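Phosphate-binding protein (Xanthomonas axonopodis pv. citri, PDB 5UB3) acts as a periplasmic receptor paired with a diguanylate cyclase and probably binds small anions such as phosphate or phosphonates. Local coordinates at residues S64-A69 / S122-Y127; R91-L96 / V209-E214. All blocks are in the same frame, centred on the assembly; numbering follows the deposited sequence.

Contact 1. Residues S64-A69 / S122-Y127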
ATOM      1  N   SER A  64      -5.688   2.068  -7.902  1.00 17.15           N
ATOM      2  CA  SER A  64      -4.469   2.751  -7.645  1.00 18.21           C
ATOM      3  C   SER A  64      -4.081   2.273  -6.281  1.00 18.47           C
ATOM      4  O   SER A  64      -4.823   2.506  -5.379  1.00 17.71           O
ATOM      5  CB  SER A  64      -4.678   4.250  -7.610  1.00 21.15           C
ATOM      6  OG  SER A  64      -3.418   4.900  -7.490  1.00 21.11           O
ATOM      7  N   GLU A  65      -2.946   1.599  -6.151  1.00 18.17           N
ATOM      8  CA  GLU A  65      -2.536   0.875  -4.892  1.00 19.05           C
ATOM      9  C   GLU A  65      -1.079   1.052  -4.624  1.00 17.95           C
ATOM     10  O   GLU A  65      -0.290   1.337  -5.560  1.00 15.69           O
ATOM     11  CB  GLU A  65      -2.713  -0.621  -5.056  1.00 21.18           C
ATOM     12  CG  GLU A  65      -4.131  -1.052  -5.166  1.00 22.40           C
ATOM     13  CD  GLU A  65      -4.940  -0.852  -3.917  1.00 23.21           C
ATOM     14  OE1 GLU A  65      -4.388  -0.612  -2.860  1.00 22.93           O
ATOM     15  OE2 GLU A  65      -6.177  -0.951  -4.051  1.00 28.23           O
ATOM     16  N   THR A  66      -0.685   0.797  -3.375  1.00 16.33           N
ATOM     17  CA  THR A  66       0.717   0.746  -3.089  1.00 16.45           C
ATOM     18  C   THR A  66       1.248  -0.517  -3.729  1.00 16.90           C
ATOM     19  O   THR A  66       0.515  -1.411  -3.966  1.00 15.67           O
ATOM     20  CB  THR A  66       0.959   0.728  -1.598  1.00 18.99           C
ATOM     21  OG1 THR A  66       0.395  -0.481  -1.106  1.00 18.64           O
ATOM     22  CG2 THR A  66       0.294   1.997  -0.921  1.00 19.47           C
ATOM     23  N   THR A  67       2.535  -0.564  -3.998  1.00 16.60           N
ATOM     24  CA  THR A  67       3.084  -1.615  -4.814  1.00 16.46           C
ATOM     25  C   THR A  67       2.985  -3.033  -4.270  1.00 16.39           C
ATOM     26  O   THR A  67       2.845  -3.947  -5.042  1.00 19.38           O
ATOM     27  CB  THR A  67       4.517  -1.274  -5.174  1.00 16.17           C
ATOM     28  OG1 THR A  67       5.217  -0.906  -3.996  1.00 18.25           O
ATOM     29  CG2 THR A  67       4.524  -0.130  -6.148  1.00 16.26           C
ATOM     30  N   GLY A  68       3.100  -3.230  -2.961  1.00 14.91           N
ATOM     31  CA  GLY A  68       2.891  -4.530  -2.372  1.00 15.27           C
ATOM     32  C   GLY A  68       1.486  -5.089  -2.601  1.00 14.32           C
ATOM     33  O   GLY A  68       1.334  -6.219  -3.051  1.00 14.85           O
ATOM     34  N   ALA A  69       0.454  -4.332  -2.234  1.00 14.65           N
ATOM     35  CA  ALA A  69      -0.940  -4.686  -2.520  1.00 15.74           C
ATOM     36  C   ALA A  69      -1.117  -4.968  -3.957  1.00 15.39           C
ATOM     37  O   ALA A  69      -1.837  -5.889  -4.387  1.00 15.80           O
ATOM     38  CB  ALA A  69      -1.879  -3.565  -2.090  1.00 15.57           C
ATOM     39  N   SER A 122      -2.990  -6.461   3.553  1.00 20.97           N
ATOM     40  CA  SER A 122      -2.905  -5.753   2.313  1.00 21.44           C
ATOM     41  C   SER A 122      -1.917  -4.561   2.364  1.00 22.25           C
ATOM     42  O   SER A 122      -1.630  -3.940   1.325  1.00 19.79           O
ATOM     43  CB  SER A 122      -4.344  -5.371   1.879  1.00 22.18           C
ATOM     44  OG  SER A 122      -5.211  -6.548   1.935  1.00 27.18           O
ATOM     45  N   SER A 123      -1.310  -4.275   3.528  1.00 18.58           N
ATOM     46  CA  SER A 123      -0.469  -3.099   3.654  1.00 17.76           C
ATOM     47  C   SER A 123       0.954  -3.380   3.211  1.00 16.71           C
ATOM     48  O   SER A 123       1.590  -4.350   3.629  1.00 15.87           O
ATOM     49  CB  SER A 123      -0.462  -2.647   5.116  1.00 18.56           C
ATOM     50  OG  SER A 123       0.530  -1.697   5.344  1.00 20.44           O
ATOM     51  N   THR A 124       1.480  -2.546   2.341  1.00 17.13           N
ATOM     52  CA  THR A 124       2.872  -2.704   1.868  1.00 17.23           C
ATOM     53  C   THR A 124       3.857  -2.398   2.973  1.00 16.62           C
ATOM     54  O   THR A 124       4.626  -3.240   3.374  1.00 16.34           O
ATOM     55  CB  THR A 124       3.164  -1.778   0.650  1.00 16.68           C
ATOM     56  OG1 THR A 124       2.272  -2.133  -0.386  1.00 16.46           O
ATOM     57  CG2 THR A 124       4.532  -1.987   0.129  1.00 16.48           C
ATOM     58  N   SER A 125       3.825  -1.167   3.445  1.00 17.83           N
ATOM     59  CA  SER A 125       4.820  -0.688   4.352  1.00 16.82           C
ATOM     60  C   SER A 125       4.524  -1.131   5.771  1.00 18.81           C
ATOM     61  O   SER A 125       5.382  -1.012   6.644  1.00 18.90           O
ATOM     62  CB  SER A 125       4.906   0.841   4.287  1.00 17.65           C
ATOM     63  OG  SER A 125       3.681   1.463   4.728  1.00 17.49           O
ATOM     64  N   GLY A 126       3.286  -1.567   6.025  1.00 17.64           N
ATOM     65  CA  GLY A 126       2.859  -1.930   7.378  1.00 19.89           C
ATOM     66  C   GLY A 126       2.586  -3.396   7.573  1.00 18.75           C
ATOM     67  O   GLY A 126       2.130  -3.806   8.659  1.00 21.51           O
ATOM     68  N   TYR A 127       2.886  -4.214   6.571  1.00 18.13           N
ATOM     69  CA  TYR A 127       2.814  -5.669   6.733  1.00 16.22           C
ATOM     70  C   TYR A 127       3.804  -6.366   5.841  1.00 15.89           C
ATOM     71  O   TYR A 127       4.685  -7.096   6.288  1.00 13.52           O
ATOM     72  CB  TYR A 127       1.370  -6.204   6.463  1.00 16.61           C
ATOM     73  CG  TYR A 127       1.243  -7.651   6.591  1.00 18.07           C
ATOM     74  CD1 TYR A 127       1.197  -8.252   7.844  1.00 20.30           C
ATOM     75  CD2 TYR A 127       1.199  -8.468   5.474  1.00 18.91           C
ATOM     76  CE1 TYR A 127       1.059  -9.626   7.967  1.00 21.98           C
ATOM     77  CE2 TYR A 127       1.076  -9.819   5.583  1.00 20.58           C
ATOM     78  CZ  TYR A 127       1.022 -10.403   6.821  1.00 23.29           C
ATOM     79  OH  TYR A 127       0.924 -11.751   6.910  1.00 31.16           O
TER
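Thr124 carries this contact, and its hydroxyl reaches the start of helix 67-75. OG1 of Thr124 lies 2.6 Å from OG1 of Thr66, a short hydroxyl-to-hydroxyl hydrogen bond. The same oxygen takes two weak bonds from backbone amides. Gly68 N is 2.9 Å from Thr124 OG1, but the bond is bent to 121°. The bond from Ala69 N is longer, 3.4 Å to Thr124 OG1, but straighter (147°). Three polar groups thus gather on one buried oxygen. The methyl branch, anti to the backbone N of Thr124, rests beside the Gly68 backbone, with CG2 3.6 Å from Gly68 N. Next to this bond cluster, Ala69 CB packs on the carbonyl of Ser122, 3.4 Å from its O. Ser122 OG turns to another partner, Ala48 N. Thr66 precedes its helix without a side-chain capping bond, while Ser123 caps helix 124-136 with a weak bond from Gly126 N. Phe93 also touches Thr124. Two helix N termini therefore meet near the centre of the chain. This is consistent with the cleft between the lobes of a type II periplasmic binding protein, where helix N termini commonly face the ligand.

Contact 2. Residues R91-L96 / V209-E214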
ATOM      1  N   ARG A  91       8.548   9.011  -5.560  1.00 22.10           N
ATOM      2  CA  ARG A  91       8.352   7.799  -6.294  1.00 23.91           C
ATOM      3  C   ARG A  91       8.487   6.543  -5.460  1.00 22.31           C
ATOM      4  O   ARG A  91       7.929   5.517  -5.851  1.00 21.58           O
ATOM      5  CB  ARG A  91       9.415   7.721  -7.327  1.00 26.71           C
ATOM      6  CG  ARG A  91       9.228   8.726  -8.437  1.00 33.64           C
ATOM      7  CD  ARG A  91      10.142   8.172  -9.498  1.00 36.45           C
ATOM      8  NE  ARG A  91      10.245   8.953 -10.668  1.00 43.30           N
ATOM      9  CZ  ARG A  91      11.167   8.695 -11.589  1.00 47.28           C
ATOM     10  NH1 ARG A  91      11.997   7.648 -11.445  1.00 47.18           N
ATOM     11  NH2 ARG A  91      11.228   9.452 -12.679  1.00 52.06           N
ATOM     12  N   ASP A  92       9.320   6.614  -4.403  1.00 20.15           N
ATOM     13  CA  ASP A  92       9.689   5.450  -3.578  1.00 19.63           C
ATOM     14  C   ASP A  92       9.255   5.670  -2.158  1.00 18.43           C
ATOM     15  O   ASP A  92       8.990   6.801  -1.704  1.00 21.33           O
ATOM     16  CB  ASP A  92      11.212   5.222  -3.566  1.00 21.82           C
ATOM     17  CG  ASP A  92      11.749   4.591  -4.834  1.00 22.46           C
ATOM     18  OD1 ASP A  92      11.011   4.342  -5.838  1.00 23.12           O
ATOM     19  OD2 ASP A  92      12.968   4.264  -4.831  1.00 20.52           O
ATOM     20  N   PHE A  93       9.167   4.570  -1.441  1.00 17.62           N
ATOM     21  CA  PHE A  93       9.130   4.639  -0.013  1.00 17.85           C
ATOM     22  C   PHE A  93       9.783   3.412   0.612  1.00 17.00           C
ATOM     23  O   PHE A  93      10.142   2.492  -0.097  1.00 16.61           O
ATOM     24  CB  PHE A  93       7.712   4.950   0.460  1.00 19.27           C
ATOM     25  CG  PHE A  93       6.704   3.819   0.327  1.00 17.33           C
ATOM     26  CD1 PHE A  93       6.938   2.658  -0.415  1.00 16.63           C
ATOM     27  CD2 PHE A  93       5.489   3.964   0.985  1.00 19.00           C
ATOM     28  CE1 PHE A  93       5.993   1.662  -0.501  1.00 18.00           C
ATOM     29  CE2 PHE A  93       4.509   2.966   0.913  1.00 18.31           C
ATOM     30  CZ  PHE A  93       4.774   1.810   0.179  1.00 17.51           C
ATOM     31  N   HIS A  94       9.867   3.379   1.944  1.00 16.56           N
ATOM     32  CA  HIS A  94      10.406   2.238   2.646  1.00 16.38           C
ATOM     33  C   HIS A  94       9.762   2.120   3.984  1.00 16.67           C
ATOM     34  O   HIS A  94       9.079   3.022   4.382  1.00 16.81           O
ATOM     35  CB  HIS A  94      11.924   2.272   2.813  1.00 18.93           C
ATOM     36  CG  HIS A  94      12.440   3.450   3.551  1.00 18.24           C
ATOM     37  ND1 HIS A  94      12.697   4.649   2.942  1.00 19.58           N
ATOM     38  CD2 HIS A  94      12.762   3.604   4.853  1.00 20.28           C
ATOM     39  CE1 HIS A  94      13.189   5.495   3.826  1.00 20.80           C
ATOM     40  NE2 HIS A  94      13.215   4.888   4.994  1.00 23.93           N
ATOM     41  N   THR A  95       9.974   0.965   4.604  1.00 17.73           N
ATOM     42  CA  THR A  95       9.452   0.706   5.940  1.00 16.97           C
ATOM     43  C   THR A  95      10.490   1.074   6.976  1.00 16.04           C
ATOM     44  O   THR A  95      11.684   0.835   6.779  1.00 16.26           O
ATOM     45  CB  THR A  95       8.936  -0.716   6.049  1.00 16.08           C
ATOM     46  OG1 THR A  95       7.710  -0.785   5.301  1.00 16.46           O
ATOM     47  CG2 THR A  95       8.643  -1.052   7.506  1.00 16.97           C
ATOM     48  N   LEU A  96      10.026   1.714   8.039  1.00 16.67           N
ATOM     49  CA  LEU A  96      10.836   1.887   9.218  1.00 19.03           C
ATOM     50  C   LEU A  96      10.226   1.177  10.404  1.00 17.82           C
ATOM     51  O   LEU A  96       8.992   1.036  10.534  1.00 18.07           O
ATOM     52  CB  LEU A  96      11.110   3.349   9.481  1.00 23.41           C
ATOM     53  CG  LEU A  96      10.022   4.395   9.475  1.00 25.69           C
ATOM     54  CD1 LEU A  96       9.252   4.182  10.752  1.00 28.65           C
ATOM     55  CD2 LEU A  96      10.544   5.844   9.385  1.00 26.24           C
ATOM     56  N   VAL A 209      11.241   0.820  -2.185  1.00 19.45           N
ATOM     57  CA  VAL A 209      10.569   0.209  -3.332  1.00 18.08           C
ATOM     58  C   VAL A 209       9.767   1.315  -3.964  1.00 17.76           C
ATOM     59  O   VAL A 209       9.480   2.302  -3.307  1.00 16.90           O
ATOM     60  CB  VAL A 209       9.647  -0.975  -2.885  1.00 18.21           C
ATOM     61  CG1 VAL A 209      10.456  -2.113  -2.251  1.00 18.72           C
ATOM     62  CG2 VAL A 209       8.592  -0.473  -1.949  1.00 18.54           C
ATOM     63  N   PRO A 210       9.327   1.125  -5.223  1.00 19.68           N
ATOM     64  CA  PRO A 210       8.404   2.073  -5.743  1.00 19.81           C
ATOM     65  C   PRO A 210       7.148   2.071  -4.911  1.00 20.29           C
ATOM     66  O   PRO A 210       6.674   1.046  -4.481  1.00 21.79           O
ATOM     67  CB  PRO A 210       8.113   1.625  -7.157  1.00 18.66           C
ATOM     68  CG  PRO A 210       8.861   0.397  -7.371  1.00 20.79           C
ATOM     69  CD  PRO A 210       9.504  -0.040  -6.084  1.00 19.99           C
ATOM     70  N   ARG A 211       6.652   3.259  -4.741  1.00 22.20           N
ATOM     71  CA  ARG A 211       5.602   3.586  -3.827  1.00 25.06           C
ATOM     72  C   ARG A 211       4.214   3.125  -4.248  1.00 22.70           C
ATOM     73  O   ARG A 211       3.447   2.562  -3.460  1.00 20.25           O
ATOM     74  CB  ARG A 211       5.636   5.098  -3.760  1.00 29.39           C
ATOM     75  CG  ARG A 211       4.517   5.636  -3.012  1.00 33.21           C
ATOM     76  CD  ARG A 211       4.917   6.781  -2.181  1.00 30.38           C
ATOM     77  NE  ARG A 211       3.865   6.878  -1.211  1.00 28.03           N
ATOM     78  CZ  ARG A 211       3.559   7.985  -0.572  1.00 29.40           C
ATOM     79  NH1 ARG A 211       4.234   9.125  -0.776  1.00 28.12           N
ATOM     80  NH2 ARG A 211       2.561   7.922   0.284  1.00 30.21           N
ATOM     81  N   ALA A 212       3.840   3.401  -5.491  1.00 18.29           N
ATOM     82  CA  ALA A 212       2.459   3.097  -5.909  1.00 16.53           C
ATOM     83  C   ALA A 212       2.414   2.883  -7.377  1.00 16.84           C
ATOM     84  O   ALA A 212       3.375   3.217  -8.066  1.00 13.97           O
ATOM     85  CB  ALA A 212       1.507   4.182  -5.493  1.00 16.29           C
ATOM     86  N   VAL A 213       1.299   2.298  -7.832  1.00 16.65           N
ATOM     87  CA  VAL A 213       1.177   1.841  -9.211  1.00 14.37           C
ATOM     88  C   VAL A 213      -0.299   1.804  -9.528  1.00 15.06           C
ATOM     89  O   VAL A 213      -1.140   1.423  -8.700  1.00 15.18           O
ATOM     90  CB  VAL A 213       1.840   0.464  -9.400  1.00 16.17           C
ATOM     91  CG1 VAL A 213       1.302  -0.553  -8.457  1.00 15.98           C
ATOM     92  CG2 VAL A 213       1.737  -0.083 -10.821  1.00 14.55           C
ATOM     93  N   GLU A 214      -0.628   2.181 -10.756  1.00 14.11           N
ATOM     94  CA  GLU A 214      -1.957   1.982 -11.302  1.00 16.20           C
ATOM     95  C   GLU A 214      -2.020   0.588 -11.902  1.00 16.25           C
ATOM     96  O   GLU A 214      -1.190   0.213 -12.750  1.00 16.97           O
ATOM     97  CB  GLU A 214      -2.215   3.057 -12.408  1.00 16.34           C
ATOM     98  CG  GLU A 214      -1.996   4.471 -11.894  1.00 15.57           C
ATOM     99  CD  GLU A 214      -2.783   4.718 -10.626  1.00 17.44           C
ATOM    100  OE1 GLU A 214      -4.004   4.538 -10.703  1.00 15.48           O
ATOM    101  OE2 GLU A 214      -2.188   5.071  -9.570  1.00 16.94           O
TER
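Phe93 and Val209 form an antiparallel hydrogen-bonded pair, and Asp92 with Pro210 forms the neighbouring non-hydrogen-bonded pair. Phe93 N is 3.0 Å from Val209 O, and Val209 N is 2.9 Å from Phe93 O. A third backbone bond, Arg211 N to Arg91 O at 2.8 Å, extends the pairing. Asp92 CA also approaches Val209 O as a CA-H...O contact.

The Phe93 ring is the main side-chain element. Its chi1 of 72° puts CG between the backbone N and the carbonyl carbon, and the ring reaches Val209 and Arg211. Val209 CG2 comes in at the ring edge, 3.7 Å from Phe93 CE1. Arg211 CA lies over one face in a CH-pi contact, 4.2 Å from the ring centroid. Farther out, Arg211 NE is 4.0 Å from Phe93 CD2; the guanidinium plane is only 19° from that of the ring, but the two groups are not stacked. The ring also touches Ser125. Asp92 OD1 lies 3.5 Å from Pro210 CA, while OD2 makes a salt bridge to Arg264.

The pairing is consistent with hinge strands that link the two lobes of a periplasmic binding protein. Backbone bonds set it, and apolar contacts with the ring back it. Arg211 NE is buried by the contact and has no polar partner in the model, so the arginine is held here through its carbon chain and backbone rather than through that nitrogen.

In the fold
From the N terminus the chain meets 64-69, then 91-96, then 122-127 and last 209-214. Contact 1 closes a loop of 52 residues. Contact 2 closes one of 112. The segments alternate, so the two loops cross. Contact 1 joins the start of helix 67-75 to that of helix 124-136. Contact 2 pairs strand 92-100 with strand 209-217, consistent with strands that pass between the two lobes. The centres lie about 9 Å apart. Strands 62-66 and 209-217 are antiparallel neighbours, and Thr67 OG1 probably hydrogen-bonds to Pro210 O. Together the contacts tie the helix ends at what is probably the cleft to the strands beside them.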